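Local coordinates for protein S-adenosylmethionine:2-demethylmenaquinone methyltransferase (Geobacillus kaustophilus, PDB 2PCN) that is of unsettled function but is an RraA-like protein, three copies of which make up the assembly, at residues E41-V46 with V115-E120; V69-D74 with V88-C93. One frame throughout, in Å; residues are numbered along the deposited sequence.

Interaction 1: residues E41-V46 with V115-E120. With ACT (acetate ion), chain B.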
ATOM      1  N   GLU A  41     -16.733 -16.365  -2.347  1.00 13.00           N
ATOM      2  CA  GLU A  41     -15.640 -17.332  -2.307  1.00 13.96           C
ATOM      3  C   GLU A  41     -15.762 -18.456  -3.344  1.00 16.47           C
ATOM      4  O   GLU A  41     -15.258 -19.564  -3.145  1.00 15.16           O
ATOM      5  CB  GLU A  41     -15.524 -17.900  -0.885  1.00 13.79           C
ATOM      6  CG  GLU A  41     -15.670 -16.810   0.187  1.00 16.97           C
ATOM      7  CD  GLU A  41     -15.326 -17.287   1.586  1.00 24.10           C
ATOM      8  OE1 GLU A  41     -15.715 -18.413   1.949  1.00 17.80           O
ATOM      9  OE2 GLU A  41     -14.676 -16.523   2.329  1.00 17.76           O
ATOM     10  N   ASP A  42     -16.425 -18.155  -4.459  1.00 14.28           N
ATOM     11  CA  ASP A  42     -16.614 -19.113  -5.550  1.00 12.04           C
ATOM     12  C   ASP A  42     -16.415 -18.314  -6.841  1.00 11.05           C
ATOM     13  O   ASP A  42     -16.943 -17.211  -6.964  1.00 12.18           O
ATOM     14  CB  ASP A  42     -18.031 -19.696  -5.497  1.00 13.80           C
ATOM     15  CG  ASP A  42     -18.189 -20.941  -6.354  1.00 18.39           C
ATOM     16  OD1 ASP A  42     -18.049 -20.850  -7.594  1.00 16.96           O
ATOM     17  OD2 ASP A  42     -18.455 -22.018  -5.785  1.00 21.55           O
ATOM     18  N   ASN A  43     -15.662 -18.845  -7.799  1.00 11.19           N
ATOM     19  CA  ASN A  43     -15.426 -18.079  -9.019  1.00 11.22           C
ATOM     20  C   ASN A  43     -15.809 -18.735 -10.342  1.00 15.38           C
ATOM     21  O   ASN A  43     -15.371 -18.289 -11.404  1.00 12.75           O
ATOM     22  CB  ASN A  43     -13.957 -17.616  -9.064  1.00 15.74           C
ATOM     23  CG  ASN A  43     -13.003 -18.682  -9.586  1.00 14.22           C
ATOM     24  OD1 ASN A  43     -13.310 -19.874  -9.594  1.00 11.12           O
ATOM     25  ND2 ASN A  43     -11.820 -18.247 -10.014  1.00 14.21           N
ATOM     26  N   VAL A  44     -16.635 -19.777 -10.292  1.00 13.10           N
ATOM     27  CA  VAL A  44     -17.061 -20.438 -11.522  1.00 11.65           C
ATOM     28  C   VAL A  44     -17.782 -19.443 -12.429  1.00 11.17           C
ATOM     29  O   VAL A  44     -17.569 -19.427 -13.639  1.00 10.20           O
ATOM     30  CB  VAL A  44     -18.011 -21.613 -11.234  1.00 10.29           C
ATOM     31  CG1 VAL A  44     -18.629 -22.116 -12.538  1.00 12.83           C
ATOM     32  CG2 VAL A  44     -17.246 -22.730 -10.543  1.00 15.88           C
ATOM     33  N   LEU A  45     -18.641 -18.616 -11.841  1.00 11.06           N
ATOM     34  CA  LEU A  45     -19.374 -17.628 -12.617  1.00  7.60           C
ATOM     35  C   LEU A  45     -18.473 -16.488 -13.070  1.00  9.60           C
ATOM     36  O   LEU A  45     -18.772 -15.811 -14.054  1.00 10.24           O
ATOM     37  CB  LEU A  45     -20.555 -17.091 -11.809  1.00  6.46           C
ATOM     38  CG  LEU A  45     -21.626 -18.166 -11.589  1.00  9.87           C
ATOM     39  CD1 LEU A  45     -22.738 -17.616 -10.711  1.00 15.09           C
ATOM     40  CD2 LEU A  45     -22.172 -18.616 -12.944  1.00 15.65           C
ATOM     41  N   VAL A  46     -17.374 -16.269 -12.355  1.00 10.04           N
ATOM     42  CA  VAL A  46     -16.433 -15.225 -12.751  1.00 11.44           C
ATOM     43  C   VAL A  46     -15.794 -15.715 -14.047  1.00 10.85           C
ATOM     44  O   VAL A  46     -15.659 -14.965 -15.013  1.00 11.55           O
ATOM     45  CB  VAL A  46     -15.326 -15.010 -11.693  1.00 11.43           C
ATOM     46  CG1 VAL A  46     -14.323 -13.977 -12.191  1.00 13.36           C
ATOM     47  CG2 VAL A  46     -15.946 -14.553 -10.379  1.00  7.32           C
ATOM     48  N   VAL A 115      -4.920 -18.887  -1.698  1.00 11.64           N
ATOM     49  CA  VAL A 115      -5.887 -19.986  -1.719  1.00 12.12           C
ATOM     50  C   VAL A 115      -6.927 -19.879  -2.836  1.00 13.13           C
ATOM     51  O   VAL A 115      -7.561 -18.840  -3.013  1.00 11.30           O
ATOM     52  CB  VAL A 115      -6.637 -20.090  -0.373  1.00 13.02           C
ATOM     53  CG1 VAL A 115      -7.595 -21.276  -0.401  1.00 15.26           C
ATOM     54  CG2 VAL A 115      -5.638 -20.227   0.773  1.00 11.54           C
ATOM     55  N   LYS A 116      -7.107 -20.968  -3.577  1.00 10.09           N
ATOM     56  CA  LYS A 116      -8.077 -20.987  -4.672  1.00 20.21           C
ATOM     57  C   LYS A 116      -9.501 -20.905  -4.127  1.00 14.80           C
ATOM     58  O   LYS A 116      -9.780 -21.357  -3.015  1.00 15.94           O
ATOM     59  CB  LYS A 116      -7.912 -22.267  -5.508  1.00 17.91           C
ATOM     60  CG  LYS A 116      -8.499 -23.543  -4.894  1.00 26.23           C
ATOM     61  CD  LYS A 116      -8.207 -23.667  -3.403  1.00 35.60           C
ATOM     62  CE  LYS A 116      -8.339 -25.098  -2.905  1.00 39.36           C
ATOM     63  NZ  LYS A 116      -7.158 -25.915  -3.302  1.00 32.38           N
ATOM     64  N   SER A 117     -10.401 -20.322  -4.909  1.00 12.65           N
ATOM     65  CA  SER A 117     -11.786 -20.200  -4.483  1.00 15.20           C
ATOM     66  C   SER A 117     -12.540 -21.487  -4.788  1.00 12.70           C
ATOM     67  O   SER A 117     -12.053 -22.343  -5.531  1.00 11.09           O
ATOM     68  CB  SER A 117     -12.461 -19.025  -5.192  1.00 15.55           C
ATOM     69  OG  SER A 117     -12.330 -19.135  -6.597  1.00 19.33           O
ATOM     70  N   LYS A 118     -13.724 -21.623  -4.202  1.00 12.19           N
ATOM     71  CA  LYS A 118     -14.552 -22.799  -4.434  1.00 17.43           C
ATOM     72  C   LYS A 118     -14.970 -22.831  -5.898  1.00 17.88           C
ATOM     73  O   LYS A 118     -14.950 -21.804  -6.577  1.00 15.67           O
ATOM     74  CB  LYS A 118     -15.787 -22.760  -3.530  1.00 17.39           C
ATOM     75  CG  LYS A 118     -15.469 -23.011  -2.066  1.00 21.70           C
ATOM     76  CD  LYS A 118     -16.720 -22.987  -1.210  1.00 33.66           C
ATOM     77  CE  LYS A 118     -16.414 -23.454   0.204  1.00 40.13           C
ATOM     78  NZ  LYS A 118     -15.316 -22.664   0.826  1.00 46.04           N
ATOM     79  N   LYS A 119     -15.339 -24.011  -6.383  1.00 11.97           N
ATOM     80  CA  LYS A 119     -15.748 -24.169  -7.774  1.00 14.85           C
ATOM     81  C   LYS A 119     -17.113 -24.852  -7.852  1.00 16.55           C
ATOM     82  O   LYS A 119     -17.289 -25.840  -8.569  1.00 17.44           O
ATOM     83  CB  LYS A 119     -14.700 -24.999  -8.524  1.00 16.77           C
ATOM     84  CG  LYS A 119     -13.298 -24.379  -8.540  1.00 20.27           C
ATOM     85  CD  LYS A 119     -13.218 -23.201  -9.504  1.00 15.91           C
ATOM     86  CE  LYS A 119     -11.839 -22.547  -9.497  1.00 17.58           C
ATOM     87  NZ  LYS A 119     -11.558 -21.841  -8.213  1.00 15.57           N
ATOM     88  N   GLU A 120     -18.083 -24.306  -7.126  1.00 17.76           N
ATOM     89  CA  GLU A 120     -19.424 -24.877  -7.090  1.00 18.66           C
ATOM     90  C   GLU A 120     -20.430 -24.192  -8.009  1.00 18.42           C
ATOM     91  O   GLU A 120     -21.474 -24.762  -8.325  1.00 17.15           O
ATOM     92  CB  GLU A 120     -19.935 -24.864  -5.650  1.00 19.57           C
ATOM     93  CG  GLU A 120     -18.936 -25.461  -4.672  1.00 24.48           C
ATOM     94  CD  GLU A 120     -19.470 -25.559  -3.263  1.00 32.21           C
ATOM     95  OE1 GLU A 120     -19.970 -24.542  -2.736  1.00 30.74           O
ATOM     96  OE2 GLU A 120     -19.382 -26.655  -2.676  1.00 36.64           O
TER
HETATM   97  C   ACT B 600      -8.931 -19.398  -8.394  1.00 27.16           C
HETATM   98  O   ACT B 600      -8.798 -20.188  -9.311  1.00 29.64           O
HETATM   99  OXT ACT B 600      -9.788 -19.588  -7.547  1.00 24.71           O
HETATM  100  CH3 ACT B 600      -8.037 -18.188  -8.305  1.00 19.95           C
HETATM  101  O   HOH W   1     -19.497 -21.938  -3.363  1.00 16.63           O
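Asp42 and Lys118 form a single beta bridge beside a bound acetate ion, where the loop leading into helix 44-52 meets the loop after strand 111-112. Two backbone bonds define it: Lys118 N donates to Glu41 O (2.8 Å), and Asn43 N to Lys118 O (3.3 Å). Asp42 ties down both backbones with its carboxylate. With CG anti to its own N (chi1 -165°), OD1 receives Val44 N at 3.2 Å in a nearly straight bond (170°), an Asx turn at the helix start, and it also accepts from Gly121 N. The other oxygen, OD2, takes Glu120 N at 2.7 Å on its syn lone pair. One water donates to both Asp42 OD2 and Glu120 OE1, which would probably ease the proximity of the two carboxylates.

The acetate, probably from the crystallisation liquor, is gripped mainly through OXT, which accepts Ser117 N (2.8 Å, 169°), Ser117 OG (2.8 Å) and Lys119 NZ (2.9 Å). Bends at chi2 and chi4 fold the Lys119 ammonium back toward Ser117, where it also donates to Ser117 O from above the carbonyl plane and weakly to Asn43 OD1 (3.0 Å). The Asn43 amide is fixed at its other end by ND2, bonded to Leu71 O. Val44 lays CG2 against the Lys119 backbone. Beyond the contact, Val46 packs helix 44-52 onto Leu59 and Val61 of strand 58-62 and Val37 of strand 30-38, while the start of 115-120 lies beside strand 70-72.

Interaction 2: residues V69-D74 with V88-C93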
ATOM      1  N   VAL A  69     -10.120 -16.331   0.076  1.00 12.45           N
ATOM      2  CA  VAL A  69      -9.762 -16.959  -1.192  1.00 12.30           C
ATOM      3  C   VAL A  69      -9.589 -15.921  -2.289  1.00 10.79           C
ATOM      4  O   VAL A  69     -10.051 -14.786  -2.169  1.00 11.38           O
ATOM      5  CB  VAL A  69     -10.841 -17.969  -1.679  1.00 11.04           C
ATOM      6  CG1 VAL A  69     -11.034 -19.077  -0.653  1.00 15.85           C
ATOM      7  CG2 VAL A  69     -12.152 -17.246  -1.945  1.00 14.07           C
ATOM      8  N   ALA A  70      -8.918 -16.325  -3.361  1.00 10.52           N
ATOM      9  CA  ALA A  70      -8.712 -15.456  -4.508  1.00  9.12           C
ATOM     10  C   ALA A  70      -9.855 -15.756  -5.476  1.00 11.72           C
ATOM     11  O   ALA A  70     -10.321 -16.895  -5.554  1.00 13.36           O
ATOM     12  CB  ALA A  70      -7.372 -15.766  -5.158  1.00  9.16           C
ATOM     13  N   LEU A  71     -10.321 -14.749  -6.207  1.00  9.06           N
ATOM     14  CA  LEU A  71     -11.413 -14.964  -7.157  1.00 10.64           C
ATOM     15  C   LEU A  71     -10.917 -14.910  -8.601  1.00 14.49           C
ATOM     16  O   LEU A  71     -11.636 -15.261  -9.541  1.00 11.97           O
ATOM     17  CB  LEU A  71     -12.516 -13.920  -6.943  1.00 11.38           C
ATOM     18  CG  LEU A  71     -13.270 -14.015  -5.609  1.00 10.97           C
ATOM     19  CD1 LEU A  71     -14.243 -12.855  -5.484  1.00 11.00           C
ATOM     20  CD2 LEU A  71     -14.017 -15.341  -5.528  1.00 13.10           C
ATOM     21  N   LEU A  72      -9.677 -14.472  -8.772  1.00 11.86           N
ATOM     22  CA  LEU A  72      -9.095 -14.379 -10.103  1.00 10.62           C
ATOM     23  C   LEU A  72      -7.596 -14.626 -10.044  1.00 12.83           C
ATOM     24  O   LEU A  72      -6.912 -14.147  -9.129  1.00  7.90           O
ATOM     25  CB  LEU A  72      -9.387 -13.001 -10.708  1.00  9.78           C
ATOM     26  CG  LEU A  72      -8.831 -12.717 -12.107  1.00 10.35           C
ATOM     27  CD1 LEU A  72      -9.935 -12.193 -13.011  1.00 14.63           C
ATOM     28  CD2 LEU A  72      -7.701 -11.716 -12.005  1.00 11.41           C
ATOM     29  N   GLY A  73      -7.108 -15.395 -11.016  1.00 11.05           N
ATOM     30  CA  GLY A  73      -5.697 -15.721 -11.108  1.00 10.96           C
ATOM     31  C   GLY A  73      -5.192 -15.457 -12.515  1.00 11.31           C
ATOM     32  O   GLY A  73      -5.904 -14.865 -13.324  1.00  8.60           O
ATOM     33  N   ASP A  74      -3.983 -15.911 -12.832  1.00 14.24           N
ATOM     34  CA  ASP A  74      -3.433 -15.647 -14.156  1.00 16.14           C
ATOM     35  C   ASP A  74      -4.181 -16.325 -15.303  1.00 11.24           C
ATOM     36  O   ASP A  74      -4.245 -15.777 -16.402  1.00 11.13           O
ATOM     37  CB  ASP A  74      -1.940 -15.998 -14.199  1.00 23.95           C
ATOM     38  CG  ASP A  74      -1.683 -17.485 -14.170  1.00 25.60           C
ATOM     39  OD1 ASP A  74      -2.311 -18.186 -13.353  1.00 36.61           O
ATOM     40  OD2 ASP A  74      -0.837 -17.951 -14.964  1.00 38.77           O
ATOM     41  N   VAL A  88     -10.951  -5.903 -14.829  1.00  8.65           N
ATOM     42  CA  VAL A  88     -11.778  -6.526 -13.804  1.00  6.53           C
ATOM     43  C   VAL A  88     -11.628  -5.749 -12.496  1.00  9.58           C
ATOM     44  O   VAL A  88     -10.528  -5.331 -12.138  1.00 11.37           O
ATOM     45  CB  VAL A  88     -11.348  -7.995 -13.546  1.00 10.80           C
ATOM     46  CG1 VAL A  88     -12.343  -8.672 -12.611  1.00  8.35           C
ATOM     47  CG2 VAL A  88     -11.238  -8.758 -14.868  1.00  8.86           C
ATOM     48  N   ILE A  89     -12.742  -5.546 -11.799  1.00  6.34           N
ATOM     49  CA  ILE A  89     -12.745  -4.847 -10.513  1.00  7.01           C
ATOM     50  C   ILE A  89     -13.358  -5.837  -9.534  1.00 11.27           C
ATOM     51  O   ILE A  89     -14.505  -6.257  -9.699  1.00  9.56           O
ATOM     52  CB  ILE A  89     -13.591  -3.562 -10.568  1.00  8.27           C
ATOM     53  CG1 ILE A  89     -12.962  -2.584 -11.566  1.00  8.34           C
ATOM     54  CG2 ILE A  89     -13.681  -2.936  -9.179  1.00  9.69           C
ATOM     55  CD1 ILE A  89     -13.786  -1.342 -11.835  1.00 10.77           C
ATOM     56  N   ILE A  90     -12.594  -6.206  -8.509  1.00 10.46           N
ATOM     57  CA  ILE A  90     -13.054  -7.213  -7.560  1.00 12.61           C
ATOM     58  C   ILE A  90     -13.147  -6.796  -6.098  1.00 10.17           C
ATOM     59  O   ILE A  90     -12.162  -6.369  -5.498  1.00  9.00           O
ATOM     60  CB  ILE A  90     -12.131  -8.456  -7.631  1.00  8.13           C
ATOM     61  CG1 ILE A  90     -11.895  -8.840  -9.092  1.00  9.12           C
ATOM     62  CG2 ILE A  90     -12.750  -9.617  -6.861  1.00 11.69           C
ATOM     63  CD1 ILE A  90     -10.924  -9.984  -9.285  1.00 11.98           C
ATOM     64  N   HIS A  91     -14.343  -6.919  -5.531  1.00  9.27           N
ATOM     65  CA  HIS A  91     -14.538  -6.620  -4.120  1.00 10.43           C
ATOM     66  C   HIS A  91     -14.175  -7.953  -3.479  1.00 10.96           C
ATOM     67  O   HIS A  91     -15.040  -8.732  -3.064  1.00  7.47           O
ATOM     68  CB  HIS A  91     -15.996  -6.245  -3.838  1.00 11.18           C
ATOM     69  CG  HIS A  91     -16.275  -5.937  -2.398  1.00  9.82           C
ATOM     70  ND1 HIS A  91     -15.332  -5.380  -1.561  1.00 16.84           N
ATOM     71  CD2 HIS A  91     -17.391  -6.101  -1.652  1.00  8.76           C
ATOM     72  CE1 HIS A  91     -15.857  -5.218  -0.357  1.00  9.82           C
ATOM     73  NE2 HIS A  91     -17.106  -5.649  -0.386  1.00 13.33           N
ATOM     74  N   GLY A  92     -12.870  -8.208  -3.446  1.00 11.38           N
ATOM     75  CA  GLY A  92     -12.333  -9.444  -2.913  1.00 11.22           C
ATOM     76  C   GLY A  92     -10.863  -9.536  -3.292  1.00 12.02           C
ATOM     77  O   GLY A  92     -10.262  -8.530  -3.673  1.00 11.48           O
ATOM     78  N   CYS A  93     -10.284 -10.730  -3.218  1.00 10.63           N
ATOM     79  CA  CYS A  93      -8.865 -10.897  -3.524  1.00 10.67           C
ATOM     80  C   CYS A  93      -8.542 -11.623  -4.825  1.00 10.16           C
ATOM     81  O   CYS A  93      -9.399 -12.252  -5.443  1.00 10.34           O
ATOM     82  CB  CYS A  93      -8.174 -11.641  -2.376  1.00 13.43           C
ATOM     83  SG  CYS A  93      -8.205 -10.784  -0.793  1.00 13.54           S
TER
HETATM   84  O   HOH W   2     -12.146 -12.984  -2.221  1.00 11.02           O
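Leu71 and Cys93 join neighbouring members of a small three-stranded parallel sheet, made of strands 70-72, 93-94 and 111-112. The evidence is one well-formed bond, Leu71 N to Cys93 O (2.8 Å, N-H...O 163°), to which the same carbonyl adds a CA-H...O contact from Ala70 CA at 3.4 Å. One residue earlier on 69-74, at Val69, a water completes the link: it donates to Val69 O at 2.8 Å and accepts from Cys93 N at 3.1 Å, so the two backbones are bridged where they do not bond directly. Cys93 CB lies close to Val69 O.

Between strand 87-90 and strand 93-94 the chain turns a corner at His91 and Gly92, with His91 at the centre of an inverse gamma turn and its ring stacked on Phe131. Strand 87-90 belongs to the larger mixed sheet, so the corner carries the chain from one sheet to the other, consistent with the swivelling beta/beta/alpha fold of RraA-like proteins.

Apolar side chains meet where the two segments face each other. Ile90 serves both leucines with separate branches: CG2, anti to the backbone N, meets Leu71 CD1 at 3.8 Å, the two side chains crossing at a slant, whereas the extended CG1 arm (chi2 176°) brings CD1 to 3.7 Å from Leu72 CB. Leu72 extends its CD1 to Val88, the two meeting tip to tip, CD1 to CG2 at 4.1 Å. Leu50 of helix 44-52 touches both Leu72 and Val88, and Ile100 of helix 97-100 touches Leu72.

How the interactions relate
The two contacts have centres 10 Å apart and meet directly along 69-71. Interaction 2 is nested, in sequence, within the loop closed by interaction 1. Ala70 N probably bonds to Val115 O (2.9 Å), so 69-74 is flanked by 88-93 and by 115-120. Asn43 ND2 to Leu71 O (3.0 Å) is a probable polar tie from 41-46, and Val69 CG2 packs on Glu41 CA at 3.5 Å. The acetate held by interaction 1 lies about 4 Å from the side chain of Ala70, so the Ala70 end of interaction 2 borders the acetate. Such a molecule may mark a pocket, though it probably came from the crystallisation liquor.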